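Local coordinates for protein epimerase (Methylomonas sp. DH-1, PDB 7CJ6) that catalyses the manganese-dependent epimerization of ketoses at C3, acting most strongly on L-ribulose and also interconverting D-allulose and D-fructose, at residues Gly121-Glu126 and Glu158-Asn163. Numbering follows the deposited sequence.
With PSJ (D-psicose), chain D.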
loop_
_atom_site.group_PDB
_atom_site.type_symbol
_atom_site.label_atom_id
_atom_site.label_comp_id
_atom_site.label_asym_id
_atom_site.label_seq_id
_atom_site.Cartn_x
_atom_site.Cartn_y
_atom_site.Cartn_z
ATOM N N GLY A 121 8.339 11.884 3.706
ATOM C CA GLY A 121 7.538 13.023 4.190
ATOM C C GLY A 121 6.591 13.559 3.122
ATOM O O GLY A 121 6.696 13.205 1.948
ATOM N N PRO A 122 5.651 14.450 3.502
ATOM C CA PRO A 122 4.659 14.959 2.561
ATOM C C PRO A 122 5.297 15.925 1.554
ATOM O O PRO A 122 6.358 16.471 1.835
ATOM C CB PRO A 122 3.640 15.672 3.461
ATOM C CG PRO A 122 4.454 16.107 4.663
ATOM C CD PRO A 122 5.516 15.041 4.843
ATOM N N ALA A 123 4.638 16.091 0.407
ATOM C CA ALA A 123 5.023 17.040 -0.660
ATOM C C ALA A 123 4.745 18.464 -0.174
ATOM O O ALA A 123 3.653 18.705 0.381
ATOM C CB ALA A 123 4.269 16.738 -1.929
ATOM N N SER A 124 5.720 19.353 -0.354
ATOM C CA SER A 124 5.583 20.816 -0.150
ATOM C C SER A 124 4.796 21.411 -1.320
ATOM O O SER A 124 4.578 20.701 -2.317
ATOM C CB SER A 124 6.930 21.463 -0.034
ATOM O OG SER A 124 7.598 21.434 -1.290
ATOM N N ARG A 125 4.410 22.679 -1.211
ATOM C CA ARG A 125 3.779 23.435 -2.324
ATOM C C ARG A 125 4.756 23.502 -3.503
ATOM O O ARG A 125 4.299 23.376 -4.659
ATOM C CB ARG A 125 3.360 24.822 -1.835
ATOM C CG ARG A 125 1.854 24.968 -1.722
ATOM C CD ARG A 125 1.391 25.431 -0.361
ATOM N NE ARG A 125 0.008 25.858 -0.462
ATOM C CZ ARG A 125 -0.423 27.074 -0.165
ATOM N NH1 ARG A 125 -1.700 27.368 -0.306
ATOM N NH2 ARG A 125 0.413 27.986 0.293
ATOM N N GLU A 126 6.049 23.666 -3.212
ATOM C CA GLU A 126 7.124 23.757 -4.231
ATOM C C GLU A 126 7.222 22.421 -4.978
ATOM O O GLU A 126 7.373 22.444 -6.208
ATOM C CB GLU A 126 8.468 24.106 -3.584
ATOM C CG GLU A 126 8.523 25.509 -3.006
ATOM C CD GLU A 126 7.751 25.722 -1.711
ATOM O OE1 GLU A 126 7.582 24.754 -0.949
ATOM O OE2 GLU A 126 7.316 26.863 -1.471
ATOM N N GLU A 158 3.919 5.061 -2.961
ATOM C CA GLU A 158 4.498 5.129 -4.332
ATOM C C GLU A 158 4.565 6.581 -4.821
ATOM O O GLU A 158 5.346 6.849 -5.753
ATOM C CB GLU A 158 3.701 4.234 -5.287
ATOM C CG GLU A 158 3.789 2.755 -4.938
ATOM C CD GLU A 158 3.469 1.774 -6.054
ATOM O OE1 GLU A 158 3.570 2.155 -7.240
ATOM O OE2 GLU A 158 3.122 0.620 -5.731
ATOM N N THR A 159 3.778 7.485 -4.232
ATOM C CA THR A 159 3.903 8.949 -4.447
ATOM C C THR A 159 3.290 9.711 -3.274
ATOM O O THR A 159 2.368 9.166 -2.618
ATOM C CB THR A 159 3.230 9.420 -5.739
ATOM O OG1 THR A 159 3.635 10.780 -5.904
ATOM C CG2 THR A 159 1.721 9.311 -5.702
ATOM N N ASN A 160 3.777 10.933 -3.044
ATOM C CA ASN A 160 3.191 11.877 -2.061
ATOM C C ASN A 160 2.473 13.018 -2.799
ATOM O O ASN A 160 1.993 13.931 -2.119
ATOM C CB ASN A 160 4.247 12.382 -1.077
ATOM C CG ASN A 160 5.364 13.176 -1.719
ATOM O OD1 ASN A 160 5.376 13.393 -2.930
ATOM N ND2 ASN A 160 6.313 13.615 -0.907
ATOM N N ILE A 161 2.383 12.965 -4.132
ATOM C CA ILE A 161 1.886 14.105 -4.957
ATOM C C ILE A 161 0.370 13.981 -5.159
ATOM O O ILE A 161 -0.331 14.994 -4.972
ATOM C CB ILE A 161 2.645 14.202 -6.294
ATOM C CG1 ILE A 161 4.080 14.681 -6.073
ATOM C CG2 ILE A 161 1.910 15.109 -7.269
ATOM C CD1 ILE A 161 4.165 16.126 -5.643
ATOM N N MET A 162 -0.116 12.798 -5.525
ATOM C CA MET A 162 -1.566 12.564 -5.772
ATOM C C MET A 162 -1.874 11.068 -5.656
ATOM O O MET A 162 -1.234 10.268 -6.367
ATOM C CB MET A 162 -1.972 13.076 -7.156
ATOM C CG MET A 162 -1.020 12.652 -8.247
ATOM S SD MET A 162 -1.303 13.531 -9.803
ATOM C CE MET A 162 -1.483 12.119 -10.887
ATOM N N ASN A 163 -2.832 10.723 -4.793
ATOM C CA ASN A 163 -3.138 9.324 -4.399
ATOM C C ASN A 163 -4.554 8.952 -4.856
ATOM O O ASN A 163 -4.888 7.764 -4.782
ATOM C CB ASN A 163 -2.965 9.124 -2.894
ATOM C CG ASN A 163 -1.533 9.325 -2.444
ATOM O OD1 ASN A 163 -1.290 9.896 -1.389
ATOM N ND2 ASN A 163 -0.580 8.870 -3.239
HETATM C C1 PSJ D . 3.518 1.036 -10.298
HETATM O O1 PSJ D . 2.911 0.589 -9.083
HETATM C C2 PSJ D . 2.454 1.116 -11.357
HETATM O O2 PSJ D . 1.338 0.799 -11.060
HETATM C C3 PSJ D . 2.792 1.619 -12.728
HETATM O O3 PSJ D . 2.201 0.808 -13.741
HETATM C C4 PSJ D . 4.304 1.622 -12.832
HETATM O O4 PSJ D . 4.752 2.693 -12.010
HETATM C C5 PSJ D . 4.843 1.812 -14.244
HETATM O O5 PSJ D . 3.755 1.858 -15.177
HETATM C C6 PSJ D . 5.806 0.680 -14.603
HETATM O O6 PSJ D . 6.483 0.958 -15.840
HETATM O O HOH W 1 2.484 14.809 0.399
#
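Asn160 reaches across to the backbone of Gly121-Ala123 and joins two loops of the TIM barrel, the one leading into helix 125-143 and the one between strand 148-152 and helix 165-175. Its ND2 donates to Gly121 O at 2.9 Å with an N-H...O angle of 163°. The acceptor lies only 2° out of the side-chain amide plane and the donor lies in the carbonyl plane, a coplanar geometry consistent with the bond setting the rotation of the amide. A chi1 of 63° places CG between the backbone N and the carbonyl carbon, which lays the amide against the backbone of Gly121-Ala123. A water also lies between Ala123 N and Asn160 O; its 2.5 Å separation from Ala123 N is too short to be trusted, which leaves that bridge doubtful. Ala123 CB rests against Asn160, 3.6 Å from its backbone O and 3.7 Å from its OD1, and touches Ile161 CD1 at 3.8 Å. Within the second loop, Thr159 OG1 accepts from Ile161 N in an ST turn, and Asn163 ND2 donates to Thr159 O almost straight but from above the carbonyl plane. Trp264 of the second subunit packs on Asn160 and Asn163. At the opposite end of 158-163, Glu158 belongs to the sugar-binding site: its extended side chain brings OE1 to O1 of D-psicose, which donates to it at 2.5 Å.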